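Local coordinates for protein cation antiporter (Dietzia sp. DQ12-45-1b, PDB 7D3U) that is the E subunit of an Mrp-type complex that probably exchanges sodium ions for protons across the bacterial cell membrane, at residues S39-F44 and Y92-D97; G43-P48 and D98-L103; R52-V57 and E82-V87; T70-A75 and I86-M91. One frame throughout, in Å; residues are numbered along the deposited sequence.

Interaction 1 (S39-F44 and Y92-D97); sequences SITPGF and YFPDPD
T41 and Y92 share most of this contact, and the T41 hydroxyl end presses into the turn made by Y92, F93 and P94. T41 OG1 lies 3.3 Å from Y92 CA and 4.1 Å from P94 CD. The torsion at T41 (chi1 39°) sets OG1 between the backbone N and the carbonyl carbon, and this directs it at the Y92-P94 backbone. T41 N and Y92 N stand 3.5 Å apart, but both are donors and cannot bond to each other. A little earlier in the chain, S39 O rests 3.7 Å from Y92 CB. This is the close part, and T41 is buried in it.

The other side is looser. P94 is exposed and meets T41 OG1 only loosely, with CB and CD. The rings of Y92 and F93 both lead away from 39-44. Y92 packs on L35, and F93 reaches T70. F93 O accepts a hydrogen bond from Y105 of subunit G. No clear hydrogen bond joins the two segments.

Both are connectors. Loop 39-42 leads into strand 43-48, which pairs with G90 through G43 and meets a strand of subunit G. The loop after strand 85-90, through 92-95, turns into helix 96-111.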
loop_
_atom_site.group_PDB
_atom_site.type_symbol
_atom_site.label_atom_id
_atom_site.label_comp_id
_atom_site.label_asym_id
_atom_site.label_seq_id
_atom_site.Cartn_x
_atom_site.Cartn_y
_atom_site.Cartn_z
ATOM N N SER F 39 -41.467 28.553 -41.734
ATOM C CA SER F 39 -42.800 28.011 -41.534
ATOM C C SER F 39 -43.049 27.625 -40.087
ATOM O O SER F 39 -44.161 27.214 -39.749
ATOM C CB SER F 39 -43.019 26.795 -42.440
ATOM O OG SER F 39 -44.299 26.230 -42.221
ATOM N N ILE F 40 -42.038 27.739 -39.234
ATOM C CA ILE F 40 -42.195 27.646 -37.789
ATOM C C ILE F 40 -42.067 29.054 -37.225
ATOM O O ILE F 40 -41.111 29.772 -37.540
ATOM C CB ILE F 40 -41.167 26.688 -37.162
ATOM C CG1 ILE F 40 -39.742 27.175 -37.420
ATOM C CG2 ILE F 40 -41.342 25.283 -37.711
ATOM C CD1 ILE F 40 -38.685 26.409 -36.656
ATOM N N THR F 41 -43.042 29.456 -36.416
ATOM C CA THR F 41 -43.115 30.813 -35.876
ATOM C C THR F 41 -43.307 30.731 -34.371
ATOM O O THR F 41 -44.395 31.006 -33.852
ATOM C CB THR F 41 -44.247 31.597 -36.539
ATOM O OG1 THR F 41 -45.371 30.729 -36.738
ATOM C CG2 THR F 41 -43.795 32.118 -37.892
ATOM N N PRO F 42 -42.266 30.345 -33.636
ATOM C CA PRO F 42 -42.425 30.126 -32.196
ATOM C C PRO F 42 -42.790 31.406 -31.463
ATOM O O PRO F 42 -42.387 32.508 -31.843
ATOM C CB PRO F 42 -41.050 29.609 -31.760
ATOM C CG PRO F 42 -40.116 30.064 -32.817
ATOM C CD PRO F 42 -40.896 30.061 -34.090
ATOM N N GLY F 43 -43.562 31.245 -30.393
ATOM C CA GLY F 43 -43.984 32.365 -29.580
ATOM C C GLY F 43 -44.371 31.949 -28.179
ATOM O O GLY F 43 -44.984 30.895 -27.988
ATOM N N PHE F 44 -44.013 32.760 -27.191
ATOM C CA PHE F 44 -44.356 32.487 -25.805
ATOM C C PHE F 44 -45.629 33.229 -25.431
ATOM O O PHE F 44 -45.915 34.310 -25.949
ATOM C CB PHE F 44 -43.217 32.899 -24.873
ATOM C CG PHE F 44 -41.926 32.189 -25.144
ATOM C CD1 PHE F 44 -41.076 32.626 -26.143
ATOM C CD2 PHE F 44 -41.559 31.085 -24.400
ATOM C CE1 PHE F 44 -39.889 31.977 -26.396
ATOM C CE2 PHE F 44 -40.372 30.433 -24.649
ATOM C CZ PHE F 44 -39.536 30.880 -25.648
ATOM N N TYR F 92 -45.508 27.386 -35.068
ATOM C CA TYR F 92 -46.450 27.720 -36.143
ATOM C C TYR F 92 -47.777 28.241 -35.595
ATOM O O TYR F 92 -48.860 27.745 -35.912
ATOM C CB TYR F 92 -46.665 26.539 -37.094
ATOM C CG TYR F 92 -46.861 25.184 -36.453
ATOM C CD1 TYR F 92 -48.117 24.760 -36.044
ATOM C CD2 TYR F 92 -45.791 24.316 -36.287
ATOM C CE1 TYR F 92 -48.298 23.517 -35.469
ATOM C CE2 TYR F 92 -45.963 23.073 -35.715
ATOM C CZ TYR F 92 -47.217 22.678 -35.309
ATOM O OH TYR F 92 -47.391 21.439 -34.740
ATOM N N PHE F 93 -47.677 29.270 -34.758
ATOM C CA PHE F 93 -48.826 30.030 -34.270
ATOM C C PHE F 93 -48.462 31.500 -34.403
ATOM O O PHE F 93 -48.020 32.134 -33.436
ATOM C CB PHE F 93 -49.175 29.660 -32.828
ATOM C CG PHE F 93 -49.983 28.400 -32.703
ATOM C CD1 PHE F 93 -51.248 28.316 -33.255
ATOM C CD2 PHE F 93 -49.478 27.303 -32.027
ATOM C CE1 PHE F 93 -51.993 27.159 -33.138
ATOM C CE2 PHE F 93 -50.219 26.144 -31.907
ATOM C CZ PHE F 93 -51.478 26.073 -32.463
ATOM N N PRO F 94 -48.633 32.077 -35.595
ATOM C CA PRO F 94 -48.095 33.422 -35.853
ATOM C C PRO F 94 -48.822 34.538 -35.125
ATOM O O PRO F 94 -48.362 35.684 -35.184
ATOM C CB PRO F 94 -48.245 33.570 -37.369
ATOM C CG PRO F 94 -49.412 32.709 -37.703
ATOM C CD PRO F 94 -49.353 31.536 -36.761
ATOM N N ASP F 95 -49.934 34.252 -34.451
ATOM C CA ASP F 95 -50.686 35.264 -33.719
ATOM C C ASP F 95 -50.994 34.709 -32.336
ATOM O O ASP F 95 -51.597 33.622 -32.229
ATOM C CB ASP F 95 -51.970 35.646 -34.459
ATOM C CG ASP F 95 -51.700 36.448 -35.715
ATOM O OD1 ASP F 95 -50.568 36.951 -35.871
ATOM O OD2 ASP F 95 -52.620 36.574 -36.550
ATOM N N PRO F 96 -50.603 35.397 -31.261
ATOM C CA PRO F 96 -50.829 34.844 -29.915
ATOM C C PRO F 96 -52.285 34.550 -29.613
ATOM O O PRO F 96 -52.569 33.654 -28.809
ATOM C CB PRO F 96 -50.270 35.936 -28.991
ATOM C CG PRO F 96 -50.245 37.176 -29.826
ATOM C CD PRO F 96 -49.958 36.718 -31.216
ATOM N N ASP F 97 -53.221 35.267 -30.237
ATOM C CA ASP F 97 -54.634 34.991 -30.001
ATOM C C ASP F 97 -55.025 33.617 -30.530
ATOM O O ASP F 97 -55.856 32.931 -29.930
ATOM C CB ASP F 97 -55.499 36.082 -30.628
ATOM C CG ASP F 97 -55.051 37.473 -30.234
ATOM O OD1 ASP F 97 -54.728 37.678 -29.046
ATOM O OD2 ASP F 97 -55.026 38.362 -31.110
#

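Interaction 2 (G43-P48 and D98-L103); sequences GFVRFP and DLTASL
T100 touches V45 with its methyl, while its OG1 is held at two points within the helix, by a hydrogen bond to D97 O and a weak one to P96 O. The contact lays helix 96-111 against strand 43-48, outermost within this chain, of a beta-alpha-beta-beta-alpha fold. Subunit G extends the sheet. The fold resembles a ferredoxin-like sandwich without its last strand. The short axes run 9.6 Å apart with a crossing angle of -48°.

The interface itself is apolar. T100 CG2 meets V45 CG1 at 3.6 Å, the two side chains crossing at about a right angle. The other V45 branch, CG2, packs against L99. Further along the strand, F47 CG is anti to the backbone N (chi1 180°), which brings the ring alongside L103. L103 CB sits over one face of that ring in a CH-pi contact, 4.0 Å from the F47 ring centroid and displaced toward the rim. Replacing F47 with an alanine would probably leave L103 without its aromatic platform and open a gap between strand and helix. Outside the pair, F47 also touches I86, and L103 touches V88.

At the start of the strand, L99 CD2 comes within 3.9 Å of G43 O.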
loop_
_atom_site.group_PDB
_atom_site.type_symbol
_atom_site.label_atom_id
_atom_site.label_comp_id
_atom_site.label_asym_id
_atom_site.label_seq_id
_atom_site.Cartn_x
_atom_site.Cartn_y
_atom_site.Cartn_z
ATOM N N GLY F 43 -43.562 31.245 -30.393
ATOM C CA GLY F 43 -43.984 32.365 -29.580
ATOM C C GLY F 43 -44.371 31.949 -28.179
ATOM O O GLY F 43 -44.984 30.895 -27.988
ATOM N N PHE F 44 -44.013 32.760 -27.191
ATOM C CA PHE F 44 -44.356 32.487 -25.805
ATOM C C PHE F 44 -45.629 33.229 -25.431
ATOM O O PHE F 44 -45.915 34.310 -25.949
ATOM C CB PHE F 44 -43.217 32.899 -24.873
ATOM C CG PHE F 44 -41.926 32.189 -25.144
ATOM C CD1 PHE F 44 -41.076 32.626 -26.143
ATOM C CD2 PHE F 44 -41.559 31.085 -24.400
ATOM C CE1 PHE F 44 -39.889 31.977 -26.396
ATOM C CE2 PHE F 44 -40.372 30.433 -24.649
ATOM C CZ PHE F 44 -39.536 30.880 -25.648
ATOM N N VAL F 45 -46.394 32.641 -24.516
ATOM C CA VAL F 45 -47.696 33.181 -24.144
ATOM C C VAL F 45 -47.951 32.873 -22.677
ATOM O O VAL F 45 -47.763 31.739 -22.229
ATOM C CB VAL F 45 -48.821 32.600 -25.027
ATOM C CG1 VAL F 45 -50.182 33.075 -24.551
ATOM C CG2 VAL F 45 -48.607 32.983 -26.478
ATOM N N ARG F 46 -48.369 33.887 -21.926
ATOM C CA ARG F 46 -48.870 33.690 -20.574
ATOM C C ARG F 46 -50.356 33.376 -20.663
ATOM O O ARG F 46 -51.125 34.154 -21.238
ATOM C CB ARG F 46 -48.624 34.925 -19.712
ATOM C CG ARG F 46 -47.173 35.343 -19.650
ATOM C CD ARG F 46 -46.979 36.572 -18.786
ATOM N NE ARG F 46 -47.243 36.293 -17.379
ATOM C CZ ARG F 46 -46.633 36.908 -16.373
ATOM N NH1 ARG F 46 -46.934 36.593 -15.121
ATOM N NH2 ARG F 46 -45.719 37.835 -16.617
ATOM N N PHE F 47 -50.758 32.241 -20.100
ATOM C CA PHE F 47 -52.117 31.740 -20.249
ATOM C C PHE F 47 -52.745 31.540 -18.877
ATOM O O PHE F 47 -52.226 30.743 -18.077
ATOM C CB PHE F 47 -52.110 30.427 -21.034
ATOM C CG PHE F 47 -53.470 29.831 -21.234
ATOM C CD1 PHE F 47 -54.534 30.618 -21.631
ATOM C CD2 PHE F 47 -53.682 28.481 -21.034
ATOM C CE1 PHE F 47 -55.786 30.070 -21.820
ATOM C CE2 PHE F 47 -54.930 27.928 -21.221
ATOM C CZ PHE F 47 -55.983 28.723 -21.615
ATOM N N PRO F 48 -53.828 32.241 -18.547
ATOM C CA PRO F 48 -54.562 31.924 -17.315
ATOM C C PRO F 48 -55.283 30.594 -17.467
ATOM O O PRO F 48 -56.026 30.381 -18.426
ATOM C CB PRO F 48 -55.545 33.094 -17.171
ATOM C CG PRO F 48 -55.011 34.168 -18.079
ATOM C CD PRO F 48 -54.358 33.443 -19.207
ATOM N N ASP F 98 -54.430 33.193 -31.648
ATOM C CA ASP F 98 -54.680 31.845 -32.147
ATOM C C ASP F 98 -54.182 30.797 -31.159
ATOM O O ASP F 98 -54.869 29.799 -30.893
ATOM C CB ASP F 98 -54.011 31.656 -33.507
ATOM C CG ASP F 98 -54.645 32.499 -34.588
ATOM O OD1 ASP F 98 -55.853 32.802 -34.471
ATOM O OD2 ASP F 98 -53.942 32.865 -35.550
ATOM N N LEU F 99 -52.986 31.010 -30.607
ATOM C CA LEU F 99 -52.443 30.092 -29.614
ATOM C C LEU F 99 -53.343 30.017 -28.389
ATOM O O LEU F 99 -53.656 28.925 -27.902
ATOM C CB LEU F 99 -51.029 30.529 -29.228
ATOM C CG LEU F 99 -50.273 29.656 -28.228
ATOM C CD1 LEU F 99 -50.356 28.203 -28.637
ATOM C CD2 LEU F 99 -48.826 30.101 -28.123
ATOM N N THR F 100 -53.780 31.172 -27.880
ATOM C CA THR F 100 -54.656 31.171 -26.714
ATOM C C THR F 100 -56.010 30.548 -27.021
ATOM O O THR F 100 -56.597 29.904 -26.149
ATOM C CB THR F 100 -54.845 32.586 -26.176
ATOM O OG1 THR F 100 -55.562 33.372 -27.138
ATOM C CG2 THR F 100 -53.507 33.231 -25.860
ATOM N N ALA F 101 -56.520 30.709 -28.244
ATOM C CA ALA F 101 -57.782 30.069 -28.594
ATOM C C ALA F 101 -57.641 28.552 -28.617
ATOM O O ALA F 101 -58.509 27.834 -28.105
ATOM C CB ALA F 101 -58.280 30.586 -29.943
ATOM N N SER F 102 -56.551 28.048 -29.201
ATOM C CA SER F 102 -56.321 26.605 -29.194
ATOM C C SER F 102 -56.151 26.082 -27.773
ATOM O O SER F 102 -56.674 25.013 -27.426
ATOM C CB SER F 102 -55.099 26.260 -30.044
ATOM O OG SER F 102 -54.831 24.869 -30.014
ATOM N N LEU F 103 -55.433 26.826 -26.929
ATOM C CA LEU F 103 -55.247 26.397 -25.547
ATOM C C LEU F 103 -56.560 26.420 -24.778
ATOM O O LEU F 103 -56.799 25.557 -23.931
ATOM C CB LEU F 103 -54.210 27.275 -24.854
ATOM C CG LEU F 103 -52.807 27.238 -25.453
ATOM C CD1 LEU F 103 -51.843 27.982 -24.557
ATOM C CD2 LEU F 103 -52.354 25.809 -25.685
#

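Interaction 3 (R52-V57 and E82-V87); sequences RSELEV and EDWEIV
W84 is the first residue along 82-87 to reach across, and its indole fills most of the contact. V57 CG1 lies over the centre of one face, 3.9 Å from the centroid of the five-membered ring of W84 and 12° off its normal. This is a CH-pi contact, with the valine crossing the indole at about a right angle. At the ring edge, near its plane, R52 O is 3.4 Å from W84 NE1. The benzene side of the indole meets E54 obliquely, CG to W84 CZ2 at 4.3 Å. The E54 carboxylate is used in a salt bridge to R792 of subunit A. Replacing W84 with a serine would probably uncover V57 CG1 and leave a gap beside the first turn of the helix.

The fold here is alpha+beta. Helix 54-66 starts beside the entry to strand 85-90, the central strand of the three-stranded sheet, and packs on one face of it. E85 turns away from the helix. I86 faces it, and its CG2 meets V57 CG2 at 4.0 Å. The V57 torsion (chi1 51°) puts CG1 over the indole, while CG2 meets I86 and also the W84 CB side. I86 continues along the helix to L60 and I64.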
loop_
_atom_site.group_PDB
_atom_site.type_symbol
_atom_site.label_atom_id
_atom_site.label_comp_id
_atom_site.label_asym_id
_atom_site.label_seq_id
_atom_site.Cartn_x
_atom_site.Cartn_y
_atom_site.Cartn_z
ATOM N N ARG F 52 -58.106 24.896 -10.430
ATOM C CA ARG F 52 -58.043 25.174 -9.001
ATOM C C ARG F 52 -56.892 24.431 -8.334
ATOM O O ARG F 52 -55.999 25.047 -7.745
ATOM C CB ARG F 52 -59.373 24.801 -8.343
ATOM C CG ARG F 52 -60.425 25.894 -8.395
ATOM C CD ARG F 52 -61.724 25.423 -7.765
ATOM N NE ARG F 52 -62.406 24.437 -8.598
ATOM C CZ ARG F 52 -63.369 24.730 -9.465
ATOM N NH1 ARG F 52 -63.936 23.769 -10.182
ATOM N NH2 ARG F 52 -63.769 25.985 -9.616
ATOM N N SER F 53 -56.898 23.107 -8.415
ATOM C CA SER F 53 -55.942 22.298 -7.680
ATOM C C SER F 53 -54.701 22.014 -8.521
ATOM O O SER F 53 -54.621 22.357 -9.702
ATOM C CB SER F 53 -56.585 20.989 -7.227
ATOM O OG SER F 53 -57.083 20.261 -8.334
ATOM N N GLU F 54 -53.720 21.376 -7.883
ATOM C CA GLU F 54 -52.444 21.118 -8.541
ATOM C C GLU F 54 -52.585 20.101 -9.665
ATOM O O GLU F 54 -51.919 20.220 -10.698
ATOM C CB GLU F 54 -51.416 20.641 -7.517
ATOM C CG GLU F 54 -51.055 21.685 -6.478
ATOM C CD GLU F 54 -49.920 21.245 -5.578
ATOM O OE1 GLU F 54 -49.623 20.032 -5.543
ATOM O OE2 GLU F 54 -49.320 22.112 -4.908
ATOM N N LEU F 55 -53.439 19.092 -9.483
ATOM C CA LEU F 55 -53.558 18.024 -10.473
ATOM C C LEU F 55 -54.069 18.554 -11.808
ATOM O O LEU F 55 -53.537 18.207 -12.872
ATOM C CB LEU F 55 -54.480 16.926 -9.944
ATOM C CG LEU F 55 -55.101 15.982 -10.972
ATOM C CD1 LEU F 55 -54.045 15.067 -11.562
ATOM C CD2 LEU F 55 -56.221 15.173 -10.343
ATOM N N GLU F 56 -55.102 19.397 -11.769
ATOM C CA GLU F 56 -55.695 19.895 -13.003
ATOM C C GLU F 56 -54.680 20.666 -13.835
ATOM O O GLU F 56 -54.562 20.440 -15.044
ATOM C CB GLU F 56 -56.905 20.770 -12.683
ATOM C CG GLU F 56 -57.921 20.099 -11.776
ATOM C CD GLU F 56 -59.242 20.839 -11.724
ATOM O OE1 GLU F 56 -59.548 21.589 -12.673
ATOM O OE2 GLU F 56 -59.977 20.670 -10.731
ATOM N N VAL F 57 -53.914 21.555 -13.202
ATOM C CA VAL F 57 -53.013 22.410 -13.966
ATOM C C VAL F 57 -51.833 21.610 -14.508
ATOM O O VAL F 57 -51.389 21.835 -15.639
ATOM C CB VAL F 57 -52.552 23.610 -13.118
ATOM C CG1 VAL F 57 -52.014 23.155 -11.782
ATOM C CG2 VAL F 57 -51.508 24.418 -13.866
ATOM N N GLU F 82 -55.301 31.148 -6.025
ATOM C CA GLU F 82 -55.944 30.407 -7.103
ATOM C C GLU F 82 -55.578 31.049 -8.436
ATOM O O GLU F 82 -54.687 31.901 -8.515
ATOM C CB GLU F 82 -57.462 30.376 -6.917
ATOM C CG GLU F 82 -57.925 29.557 -5.722
ATOM C CD GLU F 82 -59.429 29.608 -5.530
ATOM O OE1 GLU F 82 -60.088 30.427 -6.204
ATOM O OE2 GLU F 82 -59.951 28.832 -4.702
ATOM N N ASP F 83 -56.271 30.649 -9.501
ATOM C CA ASP F 83 -56.074 31.243 -10.834
ATOM C C ASP F 83 -54.917 30.739 -11.713
ATOM O O ASP F 83 -54.731 31.229 -12.827
ATOM C CB ASP F 83 -55.992 32.769 -10.716
ATOM C CG ASP F 83 -57.348 33.435 -10.833
ATOM O OD1 ASP F 83 -58.349 32.719 -11.045
ATOM O OD2 ASP F 83 -57.414 34.677 -10.713
ATOM N N TRP F 84 -54.149 29.774 -11.225
ATOM C CA TRP F 84 -53.029 29.225 -11.976
ATOM C C TRP F 84 -52.782 29.839 -13.348
ATOM O O TRP F 84 -53.694 29.959 -14.170
ATOM C CB TRP F 84 -52.929 27.704 -12.072
ATOM C CG TRP F 84 -52.636 27.029 -10.778
ATOM C CD1 TRP F 84 -53.536 26.651 -9.829
ATOM C CD2 TRP F 84 -51.348 26.648 -10.285
ATOM N NE1 TRP F 84 -52.889 26.055 -8.774
ATOM C CE2 TRP F 84 -51.543 26.041 -9.032
ATOM C CE3 TRP F 84 -50.049 26.760 -10.784
ATOM C CZ2 TRP F 84 -50.489 25.550 -8.270
ATOM C CZ3 TRP F 84 -49.005 26.273 -10.027
ATOM C CH2 TRP F 84 -49.230 25.676 -8.783
ATOM N N GLU F 85 -51.536 30.232 -13.587
ATOM C CA GLU F 85 -51.079 30.695 -14.887
ATOM C C GLU F 85 -49.984 29.770 -15.395
ATOM O O GLU F 85 -49.205 29.220 -14.614
ATOM C CB GLU F 85 -50.543 32.128 -14.812
ATOM C CG GLU F 85 -51.558 33.201 -15.147
ATOM C CD GLU F 85 -50.902 34.521 -15.495
ATOM O OE1 GLU F 85 -49.657 34.561 -15.580
ATOM O OE2 GLU F 85 -51.628 35.519 -15.685
ATOM N N ILE F 86 -49.931 29.592 -16.711
ATOM C CA ILE F 86 -48.885 28.788 -17.324
ATOM C C ILE F 86 -48.185 29.617 -18.392
ATOM O O ILE F 86 -48.696 30.633 -18.864
ATOM C CB ILE F 86 -49.423 27.474 -17.922
ATOM C CG1 ILE F 86 -50.546 27.753 -18.916
ATOM C CG2 ILE F 86 -49.902 26.547 -16.821
ATOM C CD1 ILE F 86 -51.245 26.505 -19.392
ATOM N N VAL F 87 -46.989 29.171 -18.759
ATOM C CA VAL F 87 -46.195 29.796 -19.807
ATOM C C VAL F 87 -46.061 28.779 -20.927
ATOM O O VAL F 87 -45.328 27.791 -20.793
ATOM C CB VAL F 87 -44.821 30.243 -19.300
ATOM C CG1 VAL F 87 -43.997 30.805 -20.443
ATOM C CG2 VAL F 87 -44.980 31.268 -18.196
#

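Interaction 4 (T70-A75 and I86-M91); sequences TLTLGA and IVVHGM
L71 and H89 form a hydrogen-bonded pair in this antiparallel ladder. H89 N donates to L71 O at 2.6 Å in a nearly straight bond. The return bond from L71 N to H89 O is weak and bent, with an angle of 116°. Next along, L73 N donates to V87 O at 2.6 Å, almost on the line of the carbonyl. V87 N then donates to G74 O at 2.9 Å. L73 and G74 thus both face the single residue V87, a classic beta bulge. The strands pair as a beta hairpin.

Side chains pack on both faces. On one, T72 CG2 lies 4.0 Å from I86 CB, and V88 CG1 is 4.1 Å from T70 CB. V88 CG1 is anti to its backbone nitrogen (chi1 -175°), which lays it beside T70. The other face carries L71, V87 and H89. L73, at the bulge, reaches H89 CB with CD1 at 3.7 Å. The H89 ring leads away to F44, which it meets edge-to-face.

Outside this shell, helix 54-66 covers the T72-V88 face through I64. Helix 96-111 touches the same face, L99 on T70 and L103 on V88. The L71-H89 face meets subunit G, L71 on Y36 and H89 on V37. L73 packs on L781 of subunit A. A75 N donates to N787 of subunit A.

All the touching residues are buried. The ladder bonds satisfy much of the buried backbone, and the buried T70 hydroxyl is hydrogen-bonded to I64 O; T72 OG1 has a weak bond to S61 O.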
loop_
_atom_site.group_PDB
_atom_site.type_symbol
_atom_site.label_atom_id
_atom_site.label_comp_id
_atom_site.label_asym_id
_atom_site.label_seq_id
_atom_site.Cartn_x
_atom_site.Cartn_y
_atom_site.Cartn_z
ATOM N N THR F 70 -47.189 22.676 -29.264
ATOM C CA THR F 70 -47.046 23.549 -28.111
ATOM C C THR F 70 -46.112 22.902 -27.100
ATOM O O THR F 70 -45.619 21.788 -27.297
ATOM C CB THR F 70 -48.404 23.856 -27.470
ATOM O OG1 THR F 70 -49.100 22.631 -27.214
ATOM C CG2 THR F 70 -49.246 24.732 -28.382
ATOM N N LEU F 71 -45.874 23.619 -26.004
ATOM C CA LEU F 71 -45.044 23.160 -24.899
ATOM C C LEU F 71 -45.225 24.122 -23.739
ATOM O O LEU F 71 -45.225 25.338 -23.938
ATOM C CB LEU F 71 -43.567 23.085 -25.301
ATOM C CG LEU F 71 -42.530 23.195 -24.184
ATOM C CD1 LEU F 71 -42.512 21.937 -23.336
ATOM C CD2 LEU F 71 -41.161 23.466 -24.772
ATOM N N THR F 72 -45.376 23.579 -22.536
ATOM C CA THR F 72 -45.579 24.380 -21.337
ATOM C C THR F 72 -44.259 24.509 -20.591
ATOM O O THR F 72 -43.718 23.513 -20.104
ATOM C CB THR F 72 -46.634 23.759 -20.427
ATOM O OG1 THR F 72 -47.868 23.636 -21.140
ATOM C CG2 THR F 72 -46.847 24.633 -19.209
ATOM N N LEU F 73 -43.749 25.735 -20.496
ATOM C CA LEU F 73 -42.463 25.946 -19.843
ATOM C C LEU F 73 -42.585 25.835 -18.328
ATOM O O LEU F 73 -41.832 25.092 -17.692
ATOM C CB LEU F 73 -41.888 27.304 -20.245
ATOM C CG LEU F 73 -40.873 27.273 -21.387
ATOM C CD1 LEU F 73 -41.499 26.711 -22.643
ATOM C CD2 LEU F 73 -40.333 28.657 -21.648
ATOM N N GLY F 74 -43.526 26.562 -17.736
ATOM C CA GLY F 74 -43.687 26.512 -16.297
ATOM C C GLY F 74 -45.046 27.031 -15.887
ATOM O O GLY F 74 -45.860 27.440 -16.716
ATOM N N ALA F 75 -45.284 27.002 -14.578
ATOM C CA ALA F 75 -46.554 27.425 -14.015
ATOM C C ALA F 75 -46.310 28.261 -12.769
ATOM O O ALA F 75 -45.357 28.030 -12.021
ATOM C CB ALA F 75 -47.445 26.227 -13.672
ATOM N N ILE F 86 -49.931 29.592 -16.711
ATOM C CA ILE F 86 -48.885 28.788 -17.324
ATOM C C ILE F 86 -48.185 29.617 -18.392
ATOM O O ILE F 86 -48.696 30.633 -18.864
ATOM C CB ILE F 86 -49.423 27.474 -17.922
ATOM C CG1 ILE F 86 -50.546 27.753 -18.916
ATOM C CG2 ILE F 86 -49.902 26.547 -16.821
ATOM C CD1 ILE F 86 -51.245 26.505 -19.392
ATOM N N VAL F 87 -46.989 29.171 -18.759
ATOM C CA VAL F 87 -46.195 29.796 -19.807
ATOM C C VAL F 87 -46.061 28.779 -20.927
ATOM O O VAL F 87 -45.328 27.791 -20.793
ATOM C CB VAL F 87 -44.821 30.243 -19.300
ATOM C CG1 VAL F 87 -43.997 30.805 -20.443
ATOM C CG2 VAL F 87 -44.980 31.268 -18.196
ATOM N N VAL F 88 -46.764 29.013 -22.030
ATOM C CA VAL F 88 -46.845 28.065 -23.133
ATOM C C VAL F 88 -46.045 28.601 -24.307
ATOM O O VAL F 88 -46.189 29.769 -24.687
ATOM C CB VAL F 88 -48.304 27.803 -23.537
ATOM C CG1 VAL F 88 -48.370 26.723 -24.591
ATOM C CG2 VAL F 88 -49.112 27.408 -22.321
ATOM N N HIS F 89 -45.210 27.746 -24.885
ATOM C CA HIS F 89 -44.453 28.058 -26.087
ATOM C C HIS F 89 -45.090 27.326 -27.257
ATOM O O HIS F 89 -45.379 26.129 -27.156
ATOM C CB HIS F 89 -42.990 27.645 -25.923
ATOM C CG HIS F 89 -42.190 27.738 -27.182
ATOM N ND1 HIS F 89 -42.126 26.713 -28.100
ATOM C CD2 HIS F 89 -41.407 28.728 -27.668
ATOM C CE1 HIS F 89 -41.344 27.072 -29.101
ATOM N NE2 HIS F 89 -40.893 28.289 -28.862
ATOM N N GLY F 90 -45.309 28.030 -28.353
ATOM C CA GLY F 90 -46.045 27.474 -29.478
ATOM C C GLY F 90 -45.329 27.661 -30.797
ATOM O O GLY F 90 -44.852 28.749 -31.110
ATOM N N MET F 91 -45.260 26.579 -31.566
ATOM C CA MET F 91 -44.722 26.622 -32.916
ATOM C C MET F 91 -45.850 26.794 -33.926
ATOM O O MET F 91 -46.988 26.383 -33.686
ATOM C CB MET F 91 -43.937 25.350 -33.229
ATOM C CG MET F 91 -43.107 24.834 -32.073
ATOM S SD MET F 91 -42.800 23.061 -32.189
ATOM C CE MET F 91 -42.622 22.862 -33.959
#

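The four contacts belong to one small alpha+beta domain. Interactions 1 and 2 share G43 and F44, and their centres are about 9 Å apart; F93 CD2 touches L99 CD1 at 3.6 Å. Interactions 2 and 4 have centres about 8 Å apart. They are joined by probable backbone bonds between strands 43-48 and 85-90, such as V45 N to V88 O at 2.9 Å. Interactions 3 and 4 share I86 and V87, and W84 packs on A75. Interactions 1 and 3 lie furthest apart, about 23 Å between centres. Strand 85-90 is central: it pairs with 43-48 of interaction 2 on one side and with 70-76 in interaction 4 on the other, and it carries I86 of interaction 3.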